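Local coordinates for protein cortical-lytic enzyme (Clostridium perfringens, PDB 5JIP) that acts as a glycoside hydrolase family 25 muramidase that takes part in breaking down the spore cortex peptidoglycan during germination, at residues A[115-120]-A[156-161]; A[123-128]-A[162-167]; A[233-238]-A[252-257]. All coordinates share one frame; numbering follows the deposited sequence.

Contact 1 (A[115-120]-A[156-161]); sequences ETPTDK and GLYDDF
Tyr158 meets Pro117 through a single polar bond, and this pair is a worked example of a tyrosine spanning the gap between a loop and the end of a helix whose nearest CA atoms, of Thr118 and Leu157, are 7.4 Å apart. The phenol OH donates to the carbonyl O of Pro117, a cis proline, at 2.5 Å, a short separation. Pro117 O sits at the edge of the phenol ring, in its plane. Seen from the acceptor the geometry is less regular: the C=O...OH angle is 137°, and the hydroxyl stands 41° above the carbonyl plane.

Van der Waals contacts gather around this bond. The pyrrolidine ring crosses the tyrosine at about a right angle, and its CG lies 3.5 Å from Tyr158 OH, so the same hydroxyl meets both the carbonyl and the ring of one proline. Beside it, a purely apolar touch joins Thr118 to Leu157. CD1 of Leu157 lies anti to CA (chi2 176°), which carries this methyl outward to within 3.9 Å of both Thr118 CB and Thr118 CG2.

Within the second segment, Phe161 N donates to Tyr158 O at 2.9 Å, closing the turn that follows helix 152-157. The phenol ring also meets the ring of Phe154, from that helix. Asp119 instead turns its OD1 to Ser121 OG.

Strands 111-113 and 147-151 are parallel neighbours in the barrel; 115-120 follows the first, whereas 156-161 includes the end of the short helix 152-157 that follows the second. With one directional bond and little buried surface, the chemistry implies a polar link that depends, on the loop side, on the backbone and not on a polar side chain, while the hydroxyl of the buried Tyr158 has an acceptor.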
ATOM      1  N   GLU A 115     -10.369 -25.182  14.593  1.00  8.38           N
ATOM      2  CA  GLU A 115     -11.712 -25.645  14.908  1.00  9.69           C
ATOM      3  C   GLU A 115     -11.746 -26.377  16.238  1.00 11.99           C
ATOM      4  O   GLU A 115     -12.790 -26.922  16.593  1.00 12.50           O
ATOM      5  CB  GLU A 115     -12.242 -26.592  13.807  1.00 14.49           C
ATOM      6  CG  GLU A 115     -12.477 -25.942  12.482  1.00 13.12           C
ATOM      7  CD  GLU A 115     -12.763 -26.974  11.403  1.00 15.52           C
ATOM      8  OE1 GLU A 115     -13.665 -27.823  11.619  1.00 10.42           O
ATOM      9  OE2 GLU A 115     -12.073 -26.942  10.363  1.00 11.13           O
ATOM     10  N   THR A 116     -10.637 -26.423  16.963  1.00 10.94           N
ATOM     11  CA  THR A 116     -10.501 -27.199  18.182  1.00 12.64           C
ATOM     12  C   THR A 116      -9.548 -26.439  19.093  1.00 13.46           C
ATOM     13  O   THR A 116      -8.727 -25.652  18.600  1.00 12.01           O
ATOM     14  CB  THR A 116      -9.999 -28.619  17.859  1.00 15.27           C
ATOM     15  OG1 THR A 116     -10.153 -29.473  18.999  1.00 23.25           O
ATOM     16  CG2 THR A 116      -8.563 -28.613  17.434  1.00 13.12           C
ATOM     17  N   PRO A 117      -9.651 -26.607  20.423  1.00 11.54           N
ATOM     18  CA  PRO A 117     -10.636 -27.388  21.180  1.00 15.46           C
ATOM     19  C   PRO A 117     -11.898 -26.599  21.429  1.00 16.49           C
ATOM     20  O   PRO A 117     -11.864 -25.363  21.437  1.00 19.15           O
ATOM     21  CB  PRO A 117      -9.911 -27.682  22.494  1.00 16.49           C
ATOM     22  CG  PRO A 117      -9.087 -26.439  22.715  1.00 19.89           C
ATOM     23  CD  PRO A 117      -8.660 -25.972  21.322  1.00 11.35           C
ATOM     24  N   THR A 118     -13.011 -27.307  21.615  1.00 17.57           N
ATOM     25  CA  THR A 118     -14.290 -26.698  21.953  1.00 21.34           C
ATOM     26  C   THR A 118     -14.730 -27.052  23.359  1.00 21.88           C
ATOM     27  O   THR A 118     -15.890 -26.837  23.708  1.00 23.56           O
ATOM     28  CB  THR A 118     -15.377 -27.132  20.973  1.00 23.23           C
ATOM     29  OG1 THR A 118     -15.465 -28.564  20.974  1.00 20.25           O
ATOM     30  CG2 THR A 118     -15.072 -26.621  19.569  1.00 25.43           C
ATOM     31  N   ASP A 119     -13.867 -27.656  24.137  1.00 23.20           N
ATOM     32  CA  ASP A 119     -14.170 -27.831  25.541  1.00 29.29           C
ATOM     33  C   ASP A 119     -13.630 -26.584  26.237  1.00 36.28           C
ATOM     34  O   ASP A 119     -13.390 -25.553  25.596  1.00 36.40           O
ATOM     35  CB  ASP A 119     -13.617 -29.172  26.026  1.00 25.08           C
ATOM     36  CG  ASP A 119     -12.144 -29.326  25.791  1.00 26.19           C
ATOM     37  OD1 ASP A 119     -11.484 -28.344  25.415  1.00 22.78           O
ATOM     38  OD2 ASP A 119     -11.636 -30.444  26.004  1.00 27.45           O
ATOM     39  N   LYS A 120     -13.446 -26.629  27.544  1.00 38.03           N
ATOM     40  CA  LYS A 120     -12.928 -25.457  28.232  1.00 36.68           C
ATOM     41  C   LYS A 120     -11.444 -25.587  28.518  1.00 31.27           C
ATOM     42  O   LYS A 120     -10.953 -24.984  29.473  1.00 28.58           O
ATOM     43  CB  LYS A 120     -13.714 -25.220  29.517  1.00 38.36           C
ATOM     44  CG  LYS A 120     -15.207 -24.978  29.264  1.00 46.67           C
ATOM     45  CD  LYS A 120     -15.715 -23.760  30.042  1.00 51.61           C
ATOM     46  CE  LYS A 120     -15.794 -24.026  31.549  1.00 49.66           C
ATOM     47  NZ  LYS A 120     -16.814 -25.064  31.896  1.00 55.05           N
ATOM     48  N   GLY A 156     -17.303 -17.343  18.926  1.00 20.21           N
ATOM     49  CA  GLY A 156     -18.186 -17.027  20.039  1.00 20.61           C
ATOM     50  C   GLY A 156     -17.862 -17.796  21.303  1.00 22.18           C
ATOM     51  O   GLY A 156     -18.066 -17.295  22.411  1.00 19.71           O
ATOM     52  N   LEU A 157     -17.348 -19.013  21.163  1.00 18.73           N
ATOM     53  CA  LEU A 157     -16.919 -19.778  22.327  1.00 23.75           C
ATOM     54  C   LEU A 157     -15.746 -19.127  23.031  1.00 19.16           C
ATOM     55  O   LEU A 157     -15.511 -19.383  24.215  1.00 20.43           O
ATOM     56  CB  LEU A 157     -16.494 -21.183  21.917  1.00 22.51           C
ATOM     57  CG  LEU A 157     -17.535 -22.248  21.709  1.00 26.42           C
ATOM     58  CD1 LEU A 157     -16.794 -23.478  21.220  1.00 26.67           C
ATOM     59  CD2 LEU A 157     -18.272 -22.537  23.001  1.00 30.54           C
ATOM     60  N   TYR A 158     -14.953 -18.359  22.304  1.00 15.79           N
ATOM     61  CA  TYR A 158     -13.709 -17.804  22.819  1.00 21.46           C
ATOM     62  C   TYR A 158     -13.802 -16.289  22.953  1.00 20.53           C
ATOM     63  O   TYR A 158     -12.839 -15.564  22.706  1.00 16.58           O
ATOM     64  CB  TYR A 158     -12.546 -18.219  21.934  1.00 17.94           C
ATOM     65  CG  TYR A 158     -12.124 -19.638  22.201  1.00 20.89           C
ATOM     66  CD1 TYR A 158     -11.281 -19.937  23.262  1.00 17.18           C
ATOM     67  CD2 TYR A 158     -12.600 -20.687  21.414  1.00 20.58           C
ATOM     68  CE1 TYR A 158     -10.900 -21.236  23.526  1.00 15.97           C
ATOM     69  CE2 TYR A 158     -12.223 -21.995  21.667  1.00 15.81           C
ATOM     70  CZ  TYR A 158     -11.374 -22.261  22.717  1.00 20.11           C
ATOM     71  OH  TYR A 158     -10.982 -23.545  22.981  1.00 21.92           O
ATOM     72  N   ASP A 159     -14.983 -15.804  23.340  1.00 20.64           N
ATOM     73  CA  ASP A 159     -15.166 -14.401  23.700  1.00 24.01           C
ATOM     74  C   ASP A 159     -14.837 -13.492  22.530  1.00 23.12           C
ATOM     75  O   ASP A 159     -14.210 -12.447  22.710  1.00 19.79           O
ATOM     76  CB  ASP A 159     -14.292 -14.004  24.897  1.00 27.16           C
ATOM     77  CG  ASP A 159     -14.724 -14.653  26.191  1.00 38.40           C
ATOM     78  OD1 ASP A 159     -15.894 -14.471  26.591  1.00 48.25           O
ATOM     79  OD2 ASP A 159     -13.872 -15.332  26.806  1.00 46.59           O
ATOM     80  N   ASP A 160     -15.232 -13.878  21.317  1.00 19.47           N
ATOM     81  CA  ASP A 160     -14.977 -13.019  20.169  1.00 16.08           C
ATOM     82  C   ASP A 160     -13.486 -12.909  19.874  1.00 14.17           C
ATOM     83  O   ASP A 160     -13.054 -11.980  19.195  1.00 15.37           O
ATOM     84  CB  ASP A 160     -15.567 -11.620  20.426  1.00 25.78           C
ATOM     85  CG  ASP A 160     -16.045 -10.909  19.155  1.00 26.74           C
ATOM     86  OD1 ASP A 160     -16.413 -11.589  18.186  1.00 27.34           O
ATOM     87  OD2 ASP A 160     -16.093  -9.648  19.141  1.00 21.25           O
ATOM     88  N   PHE A 161     -12.673 -13.821  20.403  1.00 10.23           N
ATOM     89  CA  PHE A 161     -11.217 -13.748  20.289  1.00 13.03           C
ATOM     90  C   PHE A 161     -10.670 -12.460  20.898  1.00 13.01           C
ATOM     91  O   PHE A 161      -9.582 -11.997  20.544  1.00 11.76           O
ATOM     92  CB  PHE A 161     -10.749 -13.860  18.829  1.00 13.45           C
ATOM     93  CG  PHE A 161     -10.745 -15.252  18.281  1.00 12.72           C
ATOM     94  CD1 PHE A 161     -11.208 -16.339  19.020  1.00 18.15           C
ATOM     95  CD2 PHE A 161     -10.236 -15.484  17.015  1.00 11.24           C
ATOM     96  CE1 PHE A 161     -11.178 -17.636  18.480  1.00 19.53           C
ATOM     97  CE2 PHE A 161     -10.207 -16.752  16.491  1.00 14.57           C
ATOM     98  CZ  PHE A 161     -10.690 -17.833  17.223  1.00 15.41           C
TER

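Contact 2 (A[123-128]-A[162-167]); sequences TTTELV and KVPGKG
Val163 holds CG1 opposite its backbone N (chi1 173°), which directs this methyl to Thr125 and leaves CG2, beside the N, for Val128. Thr124, with chi1 -60°, likewise sends its methyl across the contact, and CG2 stops 3.3 Å from Lys162 O. The apolar centre is the valine pair: CG2 of Val163 rests 3.7 Å from CG1 of Val128 and about as close to its CB, one methyl against the branch point of the other residue.

Thr123 and Glu126 form a capping box at the start of helix 124-142, a barrel helix: Glu126 N donates to Thr123 OG1 at 3.0 Å, and Thr123 N returns a nearly straight bond (172°) to Glu126 OE1. The facing loop has its own order, a classic beta bulge in which Lys166 and Gly167 both pair with Val163.

At the outer margin, Thr125 OG1 lies 3.6 Å from Val163 CG1 and equally far from Pro164 CD. A water bridges the segments here, 2.7 Å from Thr125 OG1 and donating to Pro164 O at 2.9 Å.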
ATOM      1  N   THR A 123      -7.915 -21.203  27.727  1.00 17.53           N
ATOM      2  CA  THR A 123      -8.451 -19.856  27.803  1.00 18.76           C
ATOM      3  C   THR A 123      -8.342 -19.175  26.435  1.00 18.50           C
ATOM      4  O   THR A 123      -7.585 -19.595  25.553  1.00 14.01           O
ATOM      5  CB  THR A 123      -7.704 -19.033  28.854  1.00 15.36           C
ATOM      6  OG1 THR A 123      -6.387 -18.750  28.379  1.00 19.17           O
ATOM      7  CG2 THR A 123      -7.586 -19.784  30.157  1.00 19.59           C
ATOM      8  N   THR A 124      -9.123 -18.110  26.263  1.00 16.96           N
ATOM      9  CA  THR A 124      -8.993 -17.307  25.055  1.00 16.07           C
ATOM     10  C   THR A 124      -7.564 -16.805  24.874  1.00 17.60           C
ATOM     11  O   THR A 124      -7.040 -16.793  23.753  1.00 14.46           O
ATOM     12  CB  THR A 124      -9.979 -16.161  25.109  1.00 16.34           C
ATOM     13  OG1 THR A 124     -11.294 -16.707  25.205  1.00 20.03           O
ATOM     14  CG2 THR A 124      -9.855 -15.266  23.860  1.00 17.42           C
ATOM     15  N   THR A 125      -6.906 -16.389  25.963  1.00 12.55           N
ATOM     16  CA  THR A 125      -5.516 -15.950  25.837  1.00 14.25           C
ATOM     17  C   THR A 125      -4.644 -17.091  25.347  1.00 14.85           C
ATOM     18  O   THR A 125      -3.796 -16.907  24.468  1.00 12.26           O
ATOM     19  CB  THR A 125      -4.989 -15.417  27.173  1.00 19.14           C
ATOM     20  OG1 THR A 125      -5.806 -14.323  27.617  1.00 20.07           O
ATOM     21  CG2 THR A 125      -3.529 -14.947  27.049  1.00 18.89           C
ATOM     22  N   GLU A 126      -4.836 -18.285  25.900  1.00 12.51           N
ATOM     23  CA  GLU A 126      -4.008 -19.407  25.494  1.00 13.33           C
ATOM     24  C   GLU A 126      -4.249 -19.773  24.030  1.00 10.90           C
ATOM     25  O   GLU A 126      -3.292 -20.044  23.292  1.00 10.27           O
ATOM     26  CB  GLU A 126      -4.272 -20.604  26.411  1.00 14.45           C
ATOM     27  CG  GLU A 126      -3.730 -20.407  27.817  1.00 16.16           C
ATOM     28  CD  GLU A 126      -4.186 -21.466  28.794  1.00 19.27           C
ATOM     29  OE1 GLU A 126      -5.349 -21.921  28.693  1.00 16.58           O
ATOM     30  OE2 GLU A 126      -3.360 -21.836  29.666  1.00 27.13           O
ATOM     31  N   LEU A 127      -5.511 -19.791  23.596  1.00  9.15           N
ATOM     32  CA  LEU A 127      -5.795 -20.169  22.210  1.00 11.16           C
ATOM     33  C   LEU A 127      -5.228 -19.129  21.251  1.00 15.33           C
ATOM     34  O   LEU A 127      -4.524 -19.466  20.295  1.00 10.82           O
ATOM     35  CB  LEU A 127      -7.291 -20.330  21.995  1.00 10.23           C
ATOM     36  CG  LEU A 127      -7.736 -20.680  20.570  1.00 15.81           C
ATOM     37  CD1 LEU A 127      -7.146 -21.996  20.138  1.00 15.81           C
ATOM     38  CD2 LEU A 127      -9.252 -20.766  20.440  1.00 24.71           C
ATOM     39  N   VAL A 128      -5.491 -17.853  21.519  1.00 12.45           N
ATOM     40  CA  VAL A 128      -5.022 -16.806  20.623  1.00 10.46           C
ATOM     41  C   VAL A 128      -3.497 -16.745  20.624  1.00 11.98           C
ATOM     42  O   VAL A 128      -2.888 -16.570  19.572  1.00 12.07           O
ATOM     43  CB  VAL A 128      -5.668 -15.452  20.991  1.00 12.65           C
ATOM     44  CG1 VAL A 128      -5.024 -14.306  20.229  1.00 12.23           C
ATOM     45  CG2 VAL A 128      -7.196 -15.440  20.724  1.00 15.28           C
ATOM     46  N   LYS A 162     -11.399 -11.891  21.847  1.00 15.14           N
ATOM     47  CA  LYS A 162     -10.891 -10.751  22.610  1.00 16.52           C
ATOM     48  C   LYS A 162      -9.999 -11.250  23.729  1.00 18.44           C
ATOM     49  O   LYS A 162     -10.421 -12.069  24.548  1.00 17.47           O
ATOM     50  CB  LYS A 162     -12.043  -9.927  23.167  1.00 18.63           C
ATOM     51  CG  LYS A 162     -11.577  -8.643  23.860  1.00 24.06           C
ATOM     52  CD  LYS A 162     -12.742  -7.733  24.181  1.00 28.98           C
ATOM     53  CE  LYS A 162     -12.241  -6.364  24.637  1.00 33.04           C
ATOM     54  NZ  LYS A 162     -13.329  -5.450  25.125  1.00 47.50           N
ATOM     55  N   VAL A 163      -8.758 -10.788  23.753  1.00 12.21           N
ATOM     56  CA  VAL A 163      -7.787 -11.206  24.756  1.00 10.17           C
ATOM     57  C   VAL A 163      -7.770 -10.150  25.854  1.00 12.33           C
ATOM     58  O   VAL A 163      -7.518  -8.978  25.553  1.00 12.59           O
ATOM     59  CB  VAL A 163      -6.395 -11.387  24.159  1.00 13.52           C
ATOM     60  CG1 VAL A 163      -5.366 -11.666  25.275  1.00 15.00           C
ATOM     61  CG2 VAL A 163      -6.449 -12.528  23.131  1.00 13.34           C
ATOM     62  N   PRO A 164      -7.988 -10.518  27.111  1.00 14.74           N
ATOM     63  CA  PRO A 164      -7.914  -9.537  28.213  1.00 17.32           C
ATOM     64  C   PRO A 164      -6.641  -8.701  28.163  1.00 15.03           C
ATOM     65  O   PRO A 164      -5.533  -9.219  28.087  1.00 18.43           O
ATOM     66  CB  PRO A 164      -7.953 -10.426  29.462  1.00 19.83           C
ATOM     67  CG  PRO A 164      -8.783 -11.603  29.038  1.00 24.92           C
ATOM     68  CD  PRO A 164      -8.408 -11.846  27.589  1.00 17.30           C
ATOM     69  N   GLY A 165      -6.813  -7.386  28.189  1.00 19.21           N
ATOM     70  CA  GLY A 165      -5.675  -6.486  28.160  1.00 17.48           C
ATOM     71  C   GLY A 165      -5.063  -6.221  26.796  1.00 21.73           C
ATOM     72  O   GLY A 165      -4.207  -5.331  26.681  1.00 20.92           O
ATOM     73  N   LYS A 166      -5.487  -6.935  25.746  1.00 14.13           N
ATOM     74  CA  LYS A 166      -4.748  -6.955  24.492  1.00 18.16           C
ATOM     75  C   LYS A 166      -5.613  -6.750  23.261  1.00 17.20           C
ATOM     76  O   LYS A 166      -5.087  -6.808  22.142  1.00 18.46           O
ATOM     77  CB  LYS A 166      -3.996  -8.289  24.340  1.00 24.61           C
ATOM     78  CG  LYS A 166      -2.941  -8.551  25.411  1.00 26.08           C
ATOM     79  CD  LYS A 166      -1.739  -7.636  25.230  1.00 29.49           C
ATOM     80  CE  LYS A 166      -0.661  -7.920  26.281  1.00 42.87           C
ATOM     81  NZ  LYS A 166      -0.085  -9.278  26.125  1.00 51.50           N
ATOM     82  N   GLY A 167      -6.908  -6.528  23.418  1.00 14.96           N
ATOM     83  CA  GLY A 167      -7.747  -6.305  22.253  1.00 15.06           C
ATOM     84  C   GLY A 167      -7.929  -7.579  21.454  1.00 16.40           C
ATOM     85  O   GLY A 167      -8.218  -8.643  22.003  1.00 13.03           O
TER
HETATM   86  O   HOH W   1      -4.762 -11.984  28.565  1.00 22.33           O

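Contact 3 (A[233-238]-A[252-257]); sequences SAVTGL and TANKED
The side-chain amide of Asn254 works through its edge towards Ser233. Its ND2 donates to Ser233 O at 3.1 Å, with the acceptor almost in the amide plane, although the nitrogen stands above the plane of the carbonyl it reaches. The second ND2 bond goes to OE1 of Glu256, again close to the amide plane, and uses the syn lone pair of that oxygen. On the carboxylate the approach differs: Ser233 N comes from above one face, 51° out of plane, yet its N-H points nearly straight (172°) at Glu256 OE2, 2.8 Å away. A chain bent at chi2 (86°) helps to bring the carboxylate there. Two ND2 bonds thus fix the amide's rotation, and a water donates to OD1, which also lies 3.6 Å from Val235 CG2.

That water accepts from Thr236 N and donates to Thr252 O, so it fills in between the two backbones. Next to it the chains pair directly, Thr252 N donating to Thr236 O at 3.0 Å. Further along, Gly237, whose positive phi favours glycine, brings its CA within 3.7 Å of Thr252 OG1, which occupies the side where a CB would point.

The two segments run nearly antiparallel, leading into strands 239-243 and 259-266 of a two-sheet antiparallel sandwich consistent with a fibronectin type III-like domain. Asp227, Met230, Asp258 and Asp304 bind magnesium; the Glu256 side chain, about 3 Å from that of Asp258, about 4 Å from that of Asp227 and about 6 Å from the ion, is a second-shell neighbour of this site.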
ATOM      1  N   SER A 233       2.085 -10.912  -9.430  1.00  9.80           N
ATOM      2  CA  SER A 233       3.007 -11.494 -10.395  1.00 10.87           C
ATOM      3  C   SER A 233       4.346 -10.768 -10.386  1.00  9.99           C
ATOM      4  O   SER A 233       4.484  -9.643  -9.895  1.00  9.07           O
ATOM      5  CB  SER A 233       2.437 -11.423 -11.816  1.00 17.19           C
ATOM      6  OG  SER A 233       1.221 -12.141 -11.946  1.00 21.64           O
ATOM      7  N   ALA A 234       5.349 -11.432 -10.947  1.00 12.18           N
ATOM      8  CA  ALA A 234       6.623 -10.771 -11.192  1.00 11.47           C
ATOM      9  C   ALA A 234       6.416  -9.555 -12.088  1.00  8.86           C
ATOM     10  O   ALA A 234       5.513  -9.509 -12.926  1.00 10.08           O
ATOM     11  CB  ALA A 234       7.618 -11.720 -11.843  1.00 15.74           C
ATOM     12  N   VAL A 235       7.267  -8.562 -11.896  1.00 10.14           N
ATOM     13  CA  VAL A 235       7.218  -7.372 -12.735  1.00  7.74           C
ATOM     14  C   VAL A 235       7.724  -7.717 -14.137  1.00  8.48           C
ATOM     15  O   VAL A 235       8.642  -8.518 -14.305  1.00  9.22           O
ATOM     16  CB  VAL A 235       8.057  -6.253 -12.089  1.00  7.75           C
ATOM     17  CG1 VAL A 235       8.126  -4.988 -12.983  1.00 10.26           C
ATOM     18  CG2 VAL A 235       7.524  -5.920 -10.658  1.00  9.70           C
ATOM     19  N   THR A 236       7.148  -7.078 -15.145  1.00  8.66           N
ATOM     20  CA  THR A 236       7.575  -7.288 -16.520  1.00 15.61           C
ATOM     21  C   THR A 236       8.050  -5.974 -17.112  1.00 16.32           C
ATOM     22  O   THR A 236       7.766  -4.895 -16.584  1.00 13.61           O
ATOM     23  CB  THR A 236       6.453  -7.867 -17.392  1.00 12.37           C
ATOM     24  OG1 THR A 236       5.430  -6.894 -17.606  1.00 15.74           O
ATOM     25  CG2 THR A 236       5.854  -9.111 -16.704  1.00 19.42           C
ATOM     26  N   GLY A 237       8.789  -6.082 -18.213  1.00 16.93           N
ATOM     27  CA  GLY A 237       9.246  -4.907 -18.936  1.00 15.68           C
ATOM     28  C   GLY A 237      10.284  -4.083 -18.209  1.00 12.22           C
ATOM     29  O   GLY A 237      10.399  -2.879 -18.465  1.00 13.77           O
ATOM     30  N   LEU A 238      11.084  -4.712 -17.351  1.00 13.10           N
ATOM     31  CA  LEU A 238      12.060  -3.982 -16.569  1.00 14.14           C
ATOM     32  C   LEU A 238      13.191  -3.525 -17.476  1.00 17.42           C
ATOM     33  O   LEU A 238      13.679  -4.283 -18.310  1.00 15.40           O
ATOM     34  CB  LEU A 238      12.620  -4.856 -15.450  1.00 12.29           C
ATOM     35  CG  LEU A 238      13.619  -4.172 -14.516  1.00 11.93           C
ATOM     36  CD1 LEU A 238      12.968  -3.007 -13.752  1.00 13.17           C
ATOM     37  CD2 LEU A 238      14.252  -5.217 -13.550  1.00 18.02           C
ATOM     38  N   THR A 252       6.938  -2.019 -16.867  1.00 10.54           N
ATOM     39  CA  THR A 252       5.519  -2.072 -17.161  1.00 11.90           C
ATOM     40  C   THR A 252       4.737  -2.147 -15.869  1.00  9.87           C
ATOM     41  O   THR A 252       5.109  -2.876 -14.948  1.00 11.13           O
ATOM     42  CB  THR A 252       5.196  -3.294 -18.022  1.00 16.36           C
ATOM     43  OG1 THR A 252       5.951  -3.223 -19.231  1.00 15.75           O
ATOM     44  CG2 THR A 252       3.690  -3.370 -18.323  1.00 15.57           C
ATOM     45  N   ALA A 253       3.625  -1.419 -15.815  1.00 13.83           N
ATOM     46  CA  ALA A 253       2.803  -1.447 -14.612  1.00 10.82           C
ATOM     47  C   ALA A 253       2.240  -2.841 -14.396  1.00 15.41           C
ATOM     48  O   ALA A 253       1.724  -3.477 -15.331  1.00 10.38           O
ATOM     49  CB  ALA A 253       1.668  -0.439 -14.698  1.00  9.02           C
ATOM     50  N   ASN A 254       2.359  -3.335 -13.163  1.00 11.18           N
ATOM     51  CA  ASN A 254       1.617  -4.530 -12.782  1.00 13.12           C
ATOM     52  C   ASN A 254       0.128  -4.237 -12.854  1.00 13.07           C
ATOM     53  O   ASN A 254      -0.301  -3.096 -12.754  1.00 14.41           O
ATOM     54  CB  ASN A 254       1.975  -4.994 -11.370  1.00 12.80           C
ATOM     55  CG  ASN A 254       3.083  -6.010 -11.342  1.00 11.13           C
ATOM     56  OD1 ASN A 254       4.180  -5.803 -11.875  1.00  7.47           O
ATOM     57  ND2 ASN A 254       2.805  -7.142 -10.683  1.00  8.77           N
ATOM     58  N   LYS A 255      -0.673  -5.289 -13.031  1.00 12.65           N
ATOM     59  CA  LYS A 255      -2.091  -5.114 -13.320  1.00 14.83           C
ATOM     60  C   LYS A 255      -3.015  -5.570 -12.197  1.00 18.37           C
ATOM     61  O   LYS A 255      -4.236  -5.448 -12.345  1.00 12.41           O
ATOM     62  CB  LYS A 255      -2.474  -5.862 -14.609  1.00 22.11           C
ATOM     63  CG  LYS A 255      -1.548  -5.685 -15.779  1.00 24.36           C
ATOM     64  CD  LYS A 255      -1.532  -4.292 -16.354  1.00 33.22           C
ATOM     65  CE  LYS A 255      -0.456  -4.230 -17.445  1.00 39.93           C
ATOM     66  NZ  LYS A 255       0.188  -2.890 -17.581  1.00 23.42           N
ATOM     67  N   GLU A 256      -2.488  -6.064 -11.078  1.00 13.88           N
ATOM     68  CA  GLU A 256      -3.361  -6.634 -10.055  1.00 14.30           C
ATOM     69  C   GLU A 256      -4.277  -5.590  -9.448  1.00 12.76           C
ATOM     70  O   GLU A 256      -3.876  -4.446  -9.180  1.00 10.20           O
ATOM     71  CB  GLU A 256      -2.541  -7.296  -8.952  1.00 10.99           C
ATOM     72  CG  GLU A 256      -1.874  -8.570  -9.360  1.00 10.30           C
ATOM     73  CD  GLU A 256      -0.519  -8.353 -10.006  1.00 11.79           C
ATOM     74  OE1 GLU A 256       0.008  -7.217  -9.980  1.00 11.70           O
ATOM     75  OE2 GLU A 256       0.029  -9.335 -10.522  1.00 11.24           O
ATOM     76  N   ASP A 257      -5.517  -6.012  -9.183  1.00 11.03           N
ATOM     77  CA  ASP A 257      -6.494  -5.126  -8.577  1.00 15.67           C
ATOM     78  C   ASP A 257      -6.069  -4.691  -7.195  1.00 13.68           C
ATOM     79  O   ASP A 257      -6.452  -3.609  -6.746  1.00 13.55           O
ATOM     80  CB  ASP A 257      -7.863  -5.818  -8.512  1.00 17.25           C
ATOM     81  CG  ASP A 257      -8.354  -6.231  -9.879  1.00 26.52           C
ATOM     82  OD1 ASP A 257      -8.389  -5.345 -10.754  1.00 18.71           O
ATOM     83  OD2 ASP A 257      -8.652  -7.434 -10.098  1.00 24.13           O
TER
HETATM   84  O   HOH W   2      -1.477 -11.489 -10.645  1.00 26.98           O
HETATM   85  O   HOH W   3       4.822  -5.363 -14.322  1.00  8.56           O
HETATM   86  O   HOH W   4       5.843  -5.492 -20.386  1.00 25.61           O
HETATM   87  O   HOH W   5       8.443  -1.516 -19.809  1.00 26.95           O

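In the fold
Contacts 1 and 2 are neighbours, their centres 11 Å apart, and their segments alternate along the chain. Together they join the segment after strand 111-113 and the start of helix 124-142 to the end of helix 152-157 and its following loop. The joint between them includes a weak bond between Thr124 OG1 and Tyr158 O, 3.2 Å apart, and the touch of Leu127 CD2 on Tyr158 CE2 at 3.4 Å. Contact 3 belongs to the C-terminal sandwich, on the opposite side of the chain's centre: its centre is about 42 Å from that of contact 1 and about 40 Å from that of contact 2. It alone lies near the magnesium site; the others are remote.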